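Local structure of lumazine-binding protein (Silicibacter pomeroyi DSS-3, 3FKA) at residues Leu30-Gly36 with Arg53-Ile57; Pro70-Ser75 with Leu86-Asp91; Arg96-Thr102 with Ser114-Arg120. The protein is of unknown function but has the NTF2-like fold of the putative lumazine-binding family, whose cone-shaped pocket probably accommodates a small molecule. One frame throughout, in Å; residues are numbered along the deposited sequence.

Contact 1: Leu30-Gly36 with Arg53-Ile57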
loop_
_atom_site.group_PDB
_atom_site.type_symbol
_atom_site.label_atom_id
_atom_site.label_comp_id
_atom_site.label_asym_id
_atom_site.label_seq_id
_atom_site.Cartn_x
_atom_site.Cartn_y
_atom_site.Cartn_z
ATOM N N LEU B 30 2.197 -16.596 20.613
ATOM C CA LEU B 30 1.986 -16.938 19.205
ATOM C C LEU B 30 0.641 -17.615 18.971
ATOM O O LEU B 30 0.008 -17.358 17.965
ATOM C CB LEU B 30 3.115 -17.825 18.696
ATOM C CG LEU B 30 4.485 -17.092 18.603
ATOM C CD1 LEU B 30 5.635 -18.113 18.516
ATOM C CD2 LEU B 30 4.491 -16.058 17.449
ATOM N N GLU B 31 0.219 -18.490 19.889
ATOM C CA GLU B 31 -1.085 -19.133 19.757
ATOM C C GLU B 31 -2.205 -18.118 19.956
ATOM O O GLU B 31 -3.279 -18.300 19.407
ATOM C CB GLU B 31 -1.210 -20.355 20.692
ATOM C CG GLU B 31 -0.281 -21.484 20.229
ATOM C CD GLU B 31 -0.342 -22.779 21.039
ATOM O OE1 GLU B 31 -0.826 -22.792 22.201
ATOM O OE2 GLU B 31 0.161 -23.805 20.511
ATOM N N ARG B 32 -1.960 -17.068 20.738
ATOM C CA ARG B 32 -2.950 -16.025 20.965
ATOM C C ARG B 32 -3.125 -15.156 19.732
ATOM O O ARG B 32 -4.230 -14.909 19.324
ATOM C CB ARG B 32 -2.559 -15.111 22.134
ATOM C CG ARG B 32 -3.485 -13.897 22.351
ATOM C CD ARG B 32 -2.959 -12.963 23.433
ATOM N NE ARG B 32 -3.788 -11.756 23.523
ATOM C CZ ARG B 32 -4.948 -11.635 24.191
ATOM N NH1 ARG B 32 -5.498 -12.656 24.859
ATOM N NH2 ARG B 32 -5.578 -10.465 24.188
ATOM N N ILE B 33 -2.017 -14.709 19.149
ATOM C CA ILE B 33 -2.056 -13.780 17.986
ATOM C C ILE B 33 -2.291 -14.318 16.575
ATOM O O ILE B 33 -2.568 -13.522 15.649
ATOM C CB ILE B 33 -0.797 -12.877 18.014
ATOM C CG1 ILE B 33 0.491 -13.624 17.636
ATOM C CG2 ILE B 33 -0.749 -12.173 19.410
ATOM C CD1 ILE B 33 1.718 -12.732 17.620
ATOM N N PHE B 34 -2.135 -15.630 16.422
ATOM C CA PHE B 34 -2.376 -16.334 15.168
ATOM C C PHE B 34 -3.564 -17.262 15.357
ATOM O O PHE B 34 -3.629 -17.996 16.366
ATOM C CB PHE B 34 -1.199 -17.207 14.742
ATOM C CG PHE B 34 -0.045 -16.469 14.141
ATOM C CD1 PHE B 34 1.020 -16.038 14.923
ATOM C CD2 PHE B 34 -0.001 -16.235 12.776
ATOM C CE1 PHE B 34 2.086 -15.359 14.370
ATOM C CE2 PHE B 34 1.082 -15.551 12.216
ATOM C CZ PHE B 34 2.125 -15.128 13.013
ATOM N N PHE B 35 -4.499 -17.231 14.402
ATOM C CA PHE B 35 -5.613 -18.152 14.378
ATOM C C PHE B 35 -5.097 -19.584 14.296
ATOM O O PHE B 35 -4.032 -19.836 13.715
ATOM C CB PHE B 35 -6.532 -17.905 13.171
ATOM C CG PHE B 35 -7.514 -16.786 13.365
ATOM C CD1 PHE B 35 -8.704 -17.041 14.034
ATOM C CD2 PHE B 35 -7.300 -15.513 12.863
ATOM C CE1 PHE B 35 -9.671 -16.041 14.217
ATOM C CE2 PHE B 35 -8.282 -14.500 13.044
ATOM C CZ PHE B 35 -9.448 -14.778 13.737
ATOM N N GLY B 36 -5.859 -20.518 14.851
ATOM C CA GLY B 36 -5.513 -21.937 14.807
ATOM C C GLY B 36 -5.200 -22.463 13.424
ATOM O O GLY B 36 -4.255 -23.215 13.261
ATOM N N ARG B 53 0.227 -23.434 12.029
ATOM C CA ARG B 53 0.610 -22.715 13.232
ATOM C C ARG B 53 1.469 -23.627 14.135
ATOM O O ARG B 53 2.470 -23.167 14.684
ATOM C CB ARG B 53 -0.600 -22.183 13.977
ATOM C CG ARG B 53 -0.213 -21.191 15.069
ATOM C CD ARG B 53 -1.389 -20.749 15.870
ATOM N NE ARG B 53 -1.843 -21.833 16.740
ATOM C CZ ARG B 53 -2.903 -21.778 17.527
ATOM N NH1 ARG B 53 -3.698 -20.710 17.546
ATOM N NH2 ARG B 53 -3.197 -22.834 18.269
ATOM N N ASP B 54 1.112 -24.899 14.283
ATOM C CA ASP B 54 1.928 -25.802 15.092
ATOM C C ASP B 54 3.353 -25.893 14.552
ATOM O O ASP B 54 4.310 -25.852 15.334
ATOM C CB ASP B 54 1.335 -27.224 15.162
ATOM C CG ASP B 54 0.085 -27.328 16.035
ATOM O OD1 ASP B 54 -0.217 -26.426 16.848
ATOM O OD2 ASP B 54 -0.578 -28.393 15.932
ATOM N N ALA B 55 3.495 -26.002 13.231
ATOM C CA ALA B 55 4.815 -26.110 12.614
ATOM C C ALA B 55 5.639 -24.861 12.800
ATOM O O ALA B 55 6.811 -24.939 13.222
ATOM C CB ALA B 55 4.689 -26.432 11.135
ATOM N N PHE B 56 5.083 -23.691 12.506
ATOM C CA PHE B 56 5.952 -22.516 12.666
ATOM C C PHE B 56 6.210 -22.140 14.136
ATOM O O PHE B 56 7.264 -21.616 14.432
ATOM C CB PHE B 56 5.531 -21.346 11.778
ATOM C CG PHE B 56 4.307 -20.671 12.156
ATOM C CD1 PHE B 56 4.326 -19.758 13.197
ATOM C CD2 PHE B 56 3.189 -20.714 11.313
ATOM C CE1 PHE B 56 3.223 -19.054 13.524
ATOM C CE2 PHE B 56 2.048 -19.963 11.621
ATOM C CZ PHE B 56 2.059 -19.157 12.732
ATOM N N ILE B 57 5.285 -22.430 15.058
ATOM C CA ILE B 57 5.590 -22.164 16.477
ATOM C C ILE B 57 6.773 -23.068 16.935
ATOM O O ILE B 57 7.683 -22.588 17.603
ATOM C CB ILE B 57 4.364 -22.313 17.375
ATOM C CG1 ILE B 57 3.388 -21.181 17.074
ATOM C CG2 ILE B 57 4.797 -22.286 18.827
ATOM C CD1 ILE B 57 2.124 -21.288 17.859
HETATM O O HOH W 1 -0.067 -23.957 17.659
HETATM O O HOH W 2 -2.538 -23.660 11.144
#
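Arg53 reaches from the first turn of helix 53-63 to the end of helix 27-33, where its NH1 donates to the carbonyl oxygen of Phe34 at 3.0 Å. That oxygen lies almost in the guanidinium plane, and the N-H points at it with an angle of 155°. A bend about CG-CD (chi3 72°) in an otherwise extended chain turns the flat group toward the carbonyl, in the slot between Glu31 and Gly36: Glu31 CG lies over one face and the backbone CA of Gly36 over the opposite one.

The carboxylate of Glu31 makes no direct salt bridge with Arg53. Its OE2 stays 4.2 Å from Arg53 NH2, well out of the guanidinium plane, and pairs instead with Arg27. A water closes the gap, accepting from Arg53 NE while donating to Glu31 OE2 and to Asp54 OD1, and so probably eases the closeness of the two carboxylates. A second water joins the amide N of Arg53, in the first turn of its helix, to the carbonyl O of Gly36.

Beneath this polar layer the packing is apolar. Ile57 CD1 presses on the aliphatic part of Glu31, 3.4 Å from its CG, and Ile57 also meets Leu30 CB, the two side chains running alongside in opposite senses. Phe56 directs its CZ over the centre of the Phe34 ring in a T-shaped (edge-to-face) pair, centroids 4.8 Å apart and planes at 66°. Leu30 continues the apolar layer to Ala21 of helix 4-24, and Phe34 rests on Ile112 of strand 109-119. Two short helices meeting beside a curved sheet in this way are consistent with the helical side of the NTF2-like alpha+beta cone.

Contact 2: Pro70-Ser75 with Leu86-Asp91; sequences PFWAIS and LHVEND
The beta hairpin of strands 72-80 and 83-92 forms one margin of the curved sheet, and here its two arms run antiparallel. Ala73 and Glu89 are a hydrogen-bonded pair: Ala73 N donates to Glu89 O at 2.9 Å, and Glu89 N to Ala73 O at 2.8 Å. Asp91 N to Phe71 O and Ser75 N to His87 O carry the pattern in either direction.

On the face bearing Ala73 and Glu89, the small alanine leaves room for longer neighbours. Glu89 OE1 meets the edge of the Phe71 ring, 3.3 Å from CZ and near the ring plane, where the partly positive C-H rim suits an oxygen. Phe71 gets there with CG anti to its own N (chi1 158°), which swings the ring along the strand until its edge comes beside the Glu89 carboxylate. The other oxygen of Glu89, OE2, is bridged by a water to Ser75 OG and also pairs with Arg120.

Ser75 CB sits over the face of the His87 imidazole, 3.7 Å from the ring centroid, as a CH-pi contact. His87 NE2 is bound to Asp98, so the ring is gripped at its far nitrogen as well.

The reverse face looks into the concave side of the NTF2-like cone, toward helix 4-24. Trp72 and Asn90 oppose each other there, their CB atoms 3.9 Å apart, before the side chains diverge: Trp72 to Val15 and Glu16 of the helix, Asn90 to Asp99 and to within about 3 Å of an unidentified bound molecule. Ile74 and Val88 continue this buried face, while beyond the strand edge Ser75 forms backbone hydrogen bonds to a third subunit.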
loop_
_atom_site.group_PDB
_atom_site.type_symbol
_atom_site.label_atom_id
_atom_site.label_comp_id
_atom_site.label_asym_id
_atom_site.label_seq_id
_atom_site.Cartn_x
_atom_site.Cartn_y
_atom_site.Cartn_z
ATOM N N PRO B 70 15.341 -7.639 18.435
ATOM C CA PRO B 70 15.262 -7.774 16.986
ATOM C C PRO B 70 14.893 -6.523 16.212
ATOM O O PRO B 70 14.136 -5.708 16.716
ATOM C CB PRO B 70 14.130 -8.777 16.828
ATOM C CG PRO B 70 13.196 -8.429 17.922
ATOM C CD PRO B 70 14.082 -8.072 19.074
ATOM N N PHE B 71 15.478 -6.389 15.018
ATOM C CA PHE B 71 15.157 -5.300 14.128
ATOM C C PHE B 71 13.824 -5.588 13.468
ATOM O O PHE B 71 13.596 -6.709 13.034
ATOM C CB PHE B 71 16.160 -5.130 12.978
ATOM C CG PHE B 71 15.568 -4.385 11.778
ATOM C CD1 PHE B 71 15.507 -2.998 11.755
ATOM C CD2 PHE B 71 15.014 -5.093 10.695
ATOM C CE1 PHE B 71 14.936 -2.328 10.672
ATOM C CE2 PHE B 71 14.428 -4.427 9.624
ATOM C CZ PHE B 71 14.397 -3.046 9.613
ATOM N N TRP B 72 12.963 -4.583 13.372
ATOM C CA TRP B 72 11.702 -4.706 12.630
ATOM C C TRP B 72 11.179 -3.317 12.284
ATOM O O TRP B 72 11.505 -2.328 12.955
ATOM C CB TRP B 72 10.614 -5.510 13.349
ATOM C CG TRP B 72 10.209 -4.913 14.638
ATOM C CD1 TRP B 72 10.883 -5.009 15.816
ATOM C CD2 TRP B 72 9.044 -4.152 14.902
ATOM N NE1 TRP B 72 10.212 -4.347 16.800
ATOM C CE2 TRP B 72 9.074 -3.808 16.268
ATOM C CE3 TRP B 72 7.974 -3.720 14.122
ATOM C CZ2 TRP B 72 8.075 -3.045 16.866
ATOM C CZ3 TRP B 72 6.974 -2.971 14.715
ATOM C CH2 TRP B 72 7.034 -2.636 16.078
ATOM N N ALA B 73 10.371 -3.261 11.232
ATOM C CA ALA B 73 9.769 -2.016 10.775
ATOM C C ALA B 73 8.464 -2.306 10.071
ATOM O O ALA B 73 8.341 -3.339 9.445
ATOM C CB ALA B 73 10.716 -1.290 9.828
ATOM N N ILE B 74 7.500 -1.401 10.189
ATOM C CA ILE B 74 6.223 -1.516 9.503
ATOM C C ILE B 74 6.382 -0.677 8.247
ATOM O O ILE B 74 6.499 0.548 8.338
ATOM C CB ILE B 74 5.041 -1.036 10.351
ATOM C CG1 ILE B 74 4.842 -1.987 11.521
ATOM C CG2 ILE B 74 3.765 -1.008 9.541
ATOM C CD1 ILE B 74 3.858 -1.480 12.593
ATOM N N SER B 75 6.440 -1.339 7.097
ATOM C CA SER B 75 6.579 -0.678 5.813
ATOM C C SER B 75 5.221 -0.239 5.284
ATOM O O SER B 75 5.153 0.727 4.546
ATOM C CB SER B 75 7.309 -1.570 4.816
ATOM O OG SER B 75 8.650 -1.725 5.239
ATOM N N LEU B 86 -0.665 -6.033 6.234
ATOM C CA LEU B 86 0.546 -5.349 6.673
ATOM C C LEU B 86 1.797 -5.863 6.008
ATOM O O LEU B 86 1.918 -7.063 5.768
ATOM C CB LEU B 86 0.758 -5.600 8.174
ATOM C CG LEU B 86 -0.079 -5.129 9.396
ATOM C CD1 LEU B 86 0.298 -3.719 9.877
ATOM C CD2 LEU B 86 -1.600 -5.282 9.174
ATOM N N HIS B 87 2.736 -4.966 5.748
ATOM C CA HIS B 87 4.056 -5.300 5.192
ATOM C C HIS B 87 5.006 -4.966 6.344
ATOM O O HIS B 87 5.129 -3.792 6.732
ATOM C CB HIS B 87 4.410 -4.560 3.902
ATOM C CG HIS B 87 5.832 -4.730 3.456
ATOM N ND1 HIS B 87 6.443 -3.861 2.576
ATOM C CD2 HIS B 87 6.777 -5.634 3.808
ATOM C CE1 HIS B 87 7.686 -4.258 2.364
ATOM N NE2 HIS B 87 7.914 -5.333 3.100
ATOM N N VAL B 88 5.665 -5.992 6.884
ATOM C CA VAL B 88 6.601 -5.850 7.955
ATOM C C VAL B 88 7.981 -6.362 7.549
ATOM O O VAL B 88 8.076 -7.421 6.907
ATOM C CB VAL B 88 6.158 -6.683 9.229
ATOM C CG1 VAL B 88 7.130 -6.498 10.419
ATOM C CG2 VAL B 88 4.717 -6.323 9.664
ATOM N N GLU B 89 9.019 -5.585 7.860
ATOM C CA GLU B 89 10.403 -5.966 7.637
ATOM C C GLU B 89 10.893 -6.490 8.953
ATOM O O GLU B 89 10.624 -5.870 9.970
ATOM C CB GLU B 89 11.313 -4.792 7.318
ATOM C CG GLU B 89 11.060 -4.046 6.054
ATOM C CD GLU B 89 12.081 -2.923 5.852
ATOM O OE1 GLU B 89 12.734 -2.496 6.823
ATOM O OE2 GLU B 89 12.251 -2.461 4.714
ATOM N N ASN B 90 11.596 -7.618 8.974
ATOM C CA ASN B 90 12.104 -8.102 10.262
ATOM C C ASN B 90 13.255 -9.064 10.108
ATOM O O ASN B 90 13.413 -9.665 9.070
ATOM C CB ASN B 90 10.991 -8.710 11.115
ATOM C CG ASN B 90 10.350 -9.901 10.495
ATOM O OD1 ASN B 90 10.960 -10.951 10.378
ATOM N ND2 ASN B 90 9.076 -9.788 10.199
ATOM N N ASP B 91 14.070 -9.143 11.151
ATOM C CA ASP B 91 15.181 -10.063 11.194
ATOM C C ASP B 91 14.766 -11.247 12.035
ATOM O O ASP B 91 14.066 -11.088 13.028
ATOM C CB ASP B 91 16.432 -9.467 11.832
ATOM C CG ASP B 91 17.132 -8.477 10.953
ATOM O OD1 ASP B 91 16.793 -8.396 9.771
ATOM O OD2 ASP B 91 18.065 -7.802 11.434
HETATM O O HOH W 3 18.174 -7.952 14.335
HETATM O O HOH W 4 10.292 -2.370 2.908
#

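Contact 3: Arg96-Thr102 with Ser114-Arg120; sequences RFDDFLT and SKVYRIR
Phe97, Tyr117 and Ile119 gather on one face of the antiparallel strands 95-106 and 109-119. The edge of the Phe97 ring is directed at the face of Tyr117 in an offset edge-to-face pair, centroids 5.7 Å apart and planes at 68°, while Phe97 CE2 lies 3.4 Å from Ile119 CG1. With CG between its backbone N and carbonyl carbon (chi1 68°), Tyr117 stands up beside Phe97, the two rings rising together from the sheet. Farther along, Leu101 CD2 lies against CG and CB of Lys115 in the conformers given, and the lysine amine continues to Glu40. On the reverse face Phe100 CB touches Val116 CG2 at 3.5 Å; the Phe100 ring meets His87, and Val116 meets Val113 of a second subunit.

The backbones are joined by paired bonds at Asp98-Arg118 and Phe100-Val116; Phe100 N to Val116 O is short, 2.7 Å.

Asp99 lies between the apolar groups and Lys115. Its OD2 is taken by Tyr18 and Asn90, and its side chain comes within about 3 Å of an unidentified bound molecule.

At the C-terminal end Asp98 holds two arginines. Its OD2 accepts from Arg118 NE at 2.7 Å through the anti lone pair, in the guanidinium plane, and from Arg120 NE at 2.9 Å on the syn side, 31° out of the carboxylate plane. OD1 takes a weaker bond from Arg120 NH2 and one from His87. Such a gathering of positive groups would probably favour the ionised carboxylate. A central hairpin with a concave face that mixes aromatic and aliphatic groups with Asp99 and Lys115, and a subunit-facing reverse, is consistent with the NTF2-like fold.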
loop_
_atom_site.group_PDB
_atom_site.type_symbol
_atom_site.label_atom_id
_atom_site.label_comp_id
_atom_site.label_asym_id
_atom_site.label_seq_id
_atom_site.Cartn_x
_atom_site.Cartn_y
_atom_site.Cartn_z
ATOM N N ARG B 96 17.009 -11.522 6.858
ATOM C CA ARG B 96 16.073 -10.399 6.737
ATOM C C ARG B 96 14.888 -10.846 5.905
ATOM O O ARG B 96 15.066 -11.315 4.789
ATOM C CB ARG B 96 16.708 -9.207 6.032
ATOM C CG ARG B 96 15.790 -7.965 5.855
ATOM C CD ARG B 96 15.345 -7.303 7.142
ATOM N NE ARG B 96 16.499 -6.745 7.865
ATOM C CZ ARG B 96 16.964 -5.501 7.784
ATOM N NH1 ARG B 96 16.434 -4.579 6.962
ATOM N NH2 ARG B 96 18.026 -5.183 8.529
ATOM N N PHE B 97 13.692 -10.593 6.404
ATOM C CA PHE B 97 12.474 -10.973 5.729
ATOM C C PHE B 97 11.540 -9.807 5.451
ATOM O O PHE B 97 11.585 -8.808 6.165
ATOM C CB PHE B 97 11.667 -11.882 6.648
ATOM C CG PHE B 97 12.291 -13.217 6.927
ATOM C CD1 PHE B 97 13.297 -13.349 7.885
ATOM C CD2 PHE B 97 11.804 -14.365 6.316
ATOM C CE1 PHE B 97 13.868 -14.583 8.184
ATOM C CE2 PHE B 97 12.372 -15.624 6.620
ATOM C CZ PHE B 97 13.414 -15.724 7.545
ATOM N N ASP B 98 10.722 -9.971 4.405
ATOM C CA ASP B 98 9.608 -9.118 4.104
ATOM C C ASP B 98 8.444 -10.065 4.374
ATOM O O ASP B 98 8.408 -11.142 3.775
ATOM C CB ASP B 98 9.543 -8.657 2.672
ATOM C CG ASP B 98 10.560 -7.598 2.381
ATOM O OD1 ASP B 98 10.488 -6.506 2.986
ATOM O OD2 ASP B 98 11.420 -7.856 1.549
ATOM N N ASP B 99 7.561 -9.682 5.284
ATOM C CA ASP B 99 6.366 -10.422 5.625
ATOM C C ASP B 99 5.137 -9.659 5.176
ATOM O O ASP B 99 5.068 -8.441 5.398
ATOM C CB ASP B 99 6.200 -10.576 7.137
ATOM C CG ASP B 99 7.229 -11.466 7.788
ATOM O OD1 ASP B 99 7.942 -12.263 7.138
ATOM O OD2 ASP B 99 7.283 -11.385 9.026
ATOM N N PHE B 100 4.187 -10.350 4.527
ATOM C CA PHE B 100 2.902 -9.791 4.151
ATOM C C PHE B 100 1.894 -10.565 5.001
ATOM O O PHE B 100 1.730 -11.774 4.798
ATOM C CB PHE B 100 2.549 -9.894 2.683
ATOM C CG PHE B 100 3.437 -9.117 1.754
ATOM C CD1 PHE B 100 4.113 -7.941 2.141
ATOM C CD2 PHE B 100 3.470 -9.463 0.413
ATOM C CE1 PHE B 100 4.830 -7.229 1.235
ATOM C CE2 PHE B 100 4.170 -8.733 -0.482
ATOM C CZ PHE B 100 4.857 -7.606 -0.088
ATOM N N LEU B 101 1.248 -9.865 5.931
ATOM C CA LEU B 101 0.291 -10.449 6.860
ATOM C C LEU B 101 -1.148 -10.055 6.531
ATOM O O LEU B 101 -1.370 -8.914 6.170
ATOM C CB LEU B 101 0.590 -9.933 8.274
ATOM C CG LEU B 101 1.955 -10.108 8.972
ATOM C CD1 LEU B 101 2.036 -9.208 10.233
ATOM C CD2 LEU B 101 2.273 -11.549 9.347
ATOM N N THR B 102 -2.102 -10.986 6.644
ATOM C CA THR B 102 -3.535 -10.699 6.464
ATOM C C THR B 102 -4.032 -10.830 7.909
ATOM O O THR B 102 -3.611 -11.762 8.629
ATOM C CB THR B 102 -4.293 -11.609 5.488
ATOM O OG1 THR B 102 -4.044 -12.984 5.794
ATOM C CG2 THR B 102 -3.837 -11.317 4.072
ATOM N N SER B 114 -2.863 -15.066 8.101
ATOM C CA SER B 114 -1.812 -15.672 7.317
ATOM C C SER B 114 -0.630 -14.753 7.198
ATOM O O SER B 114 -0.758 -13.540 7.349
ATOM C CB SER B 114 -2.320 -15.978 5.892
ATOM O OG SER B 114 -1.313 -16.607 5.092
ATOM N N LYS B 115 0.504 -15.368 6.923
ATOM C CA LYS B 115 1.756 -14.660 6.719
ATOM C C LYS B 115 2.472 -15.261 5.519
ATOM O O LYS B 115 2.679 -16.460 5.481
ATOM C CB LYS B 115 2.700 -14.800 7.907
ATOM C CG LYS B 115 3.986 -13.926 7.814
ATOM C CD LYS B 115 5.168 -14.537 8.578
ATOM C CE LYS B 115 4.830 -14.923 10.012
ATOM N NZ LYS B 115 6.008 -15.537 10.661
ATOM N N VAL B 116 2.808 -14.428 4.524
ATOM C CA VAL B 116 3.624 -14.884 3.381
ATOM C C VAL B 116 4.897 -14.085 3.559
ATOM O O VAL B 116 4.857 -12.959 4.077
ATOM C CB VAL B 116 3.041 -14.722 1.955
ATOM C CG1 VAL B 116 1.798 -15.601 1.787
ATOM C CG2 VAL B 116 2.764 -13.272 1.616
ATOM N N TYR B 117 6.030 -14.690 3.202
ATOM C CA TYR B 117 7.303 -14.033 3.356
ATOM C C TYR B 117 8.275 -14.356 2.243
ATOM O O TYR B 117 8.103 -15.335 1.471
ATOM C CB TYR B 117 7.961 -14.464 4.694
ATOM C CG TYR B 117 8.362 -15.931 4.673
ATOM C CD1 TYR B 117 9.595 -16.348 4.137
ATOM C CD2 TYR B 117 7.481 -16.911 5.112
ATOM C CE1 TYR B 117 9.939 -17.685 4.048
ATOM C CE2 TYR B 117 7.840 -18.269 5.046
ATOM C CZ TYR B 117 9.064 -18.645 4.510
ATOM O OH TYR B 117 9.405 -19.987 4.455
ATOM N N ARG B 118 9.282 -13.505 2.121
ATOM C CA ARG B 118 10.384 -13.775 1.208
ATOM C C ARG B 118 11.637 -13.367 1.972
ATOM O O ARG B 118 11.610 -12.424 2.762
ATOM C CB ARG B 118 10.252 -13.116 -0.171
ATOM C CG ARG B 118 10.419 -11.616 -0.297
ATOM C CD ARG B 118 11.887 -11.108 -0.218
ATOM N NE ARG B 118 11.954 -9.663 -0.407
ATOM C CZ ARG B 118 12.492 -9.022 -1.448
ATOM N NH1 ARG B 118 13.084 -9.642 -2.467
ATOM N NH2 ARG B 118 12.449 -7.695 -1.451
ATOM N N ILE B 119 12.715 -14.096 1.748
ATOM C CA ILE B 119 13.984 -13.805 2.388
ATOM C C ILE B 119 14.784 -12.948 1.433
ATOM O O ILE B 119 14.932 -13.288 0.256
ATOM C CB ILE B 119 14.765 -15.084 2.708
ATOM C CG1 ILE B 119 13.972 -15.958 3.674
ATOM C CG2 ILE B 119 16.143 -14.702 3.293
ATOM C CD1 ILE B 119 14.496 -17.350 3.863
ATOM N N ARG B 120 15.326 -11.836 1.928
ATOM C CA ARG B 120 16.141 -10.962 1.086
ATOM C C ARG B 120 17.526 -11.527 0.910
ATOM O O ARG B 120 18.144 -11.249 -0.121
ATOM C CB ARG B 120 16.254 -9.581 1.683
ATOM C CG ARG B 120 14.971 -8.862 1.671
ATOM C CD ARG B 120 15.208 -7.498 2.195
ATOM N NE ARG B 120 14.015 -6.685 2.097
ATOM C CZ ARG B 120 13.901 -5.468 2.607
ATOM N NH1 ARG B 120 14.924 -4.878 3.242
ATOM N NH2 ARG B 120 12.753 -4.817 2.459
ATOM O OXT ARG B 120 18.032 -12.262 1.769
HETATM O O HOH W 5 18.626 -12.144 4.491
HETATM O O HOH W 6 -0.576 -13.896 4.028
#

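The contacts follow one another along the chain, contact 1 closing before contact 2 opens and contact 2 before contact 3. Contacts 2 and 3 are successive hairpins of one sheet, their centres about 9 Å apart, joined where strands 83-92 and 95-106 run side by side; the salt bridge from Asp91 to Arg96 spans that seam. Contact 1 lies on the opposite side of the chain's centre from contact 2, about 19 Å between centres, and reaches contact 3 through Phe34 against Lys115. Helices thus close one part of the cone and the hairpins build its wall, with Phe56, Asn90 and Asp99, one from each contact, near unidentified bound molecules, as would fit a pocket.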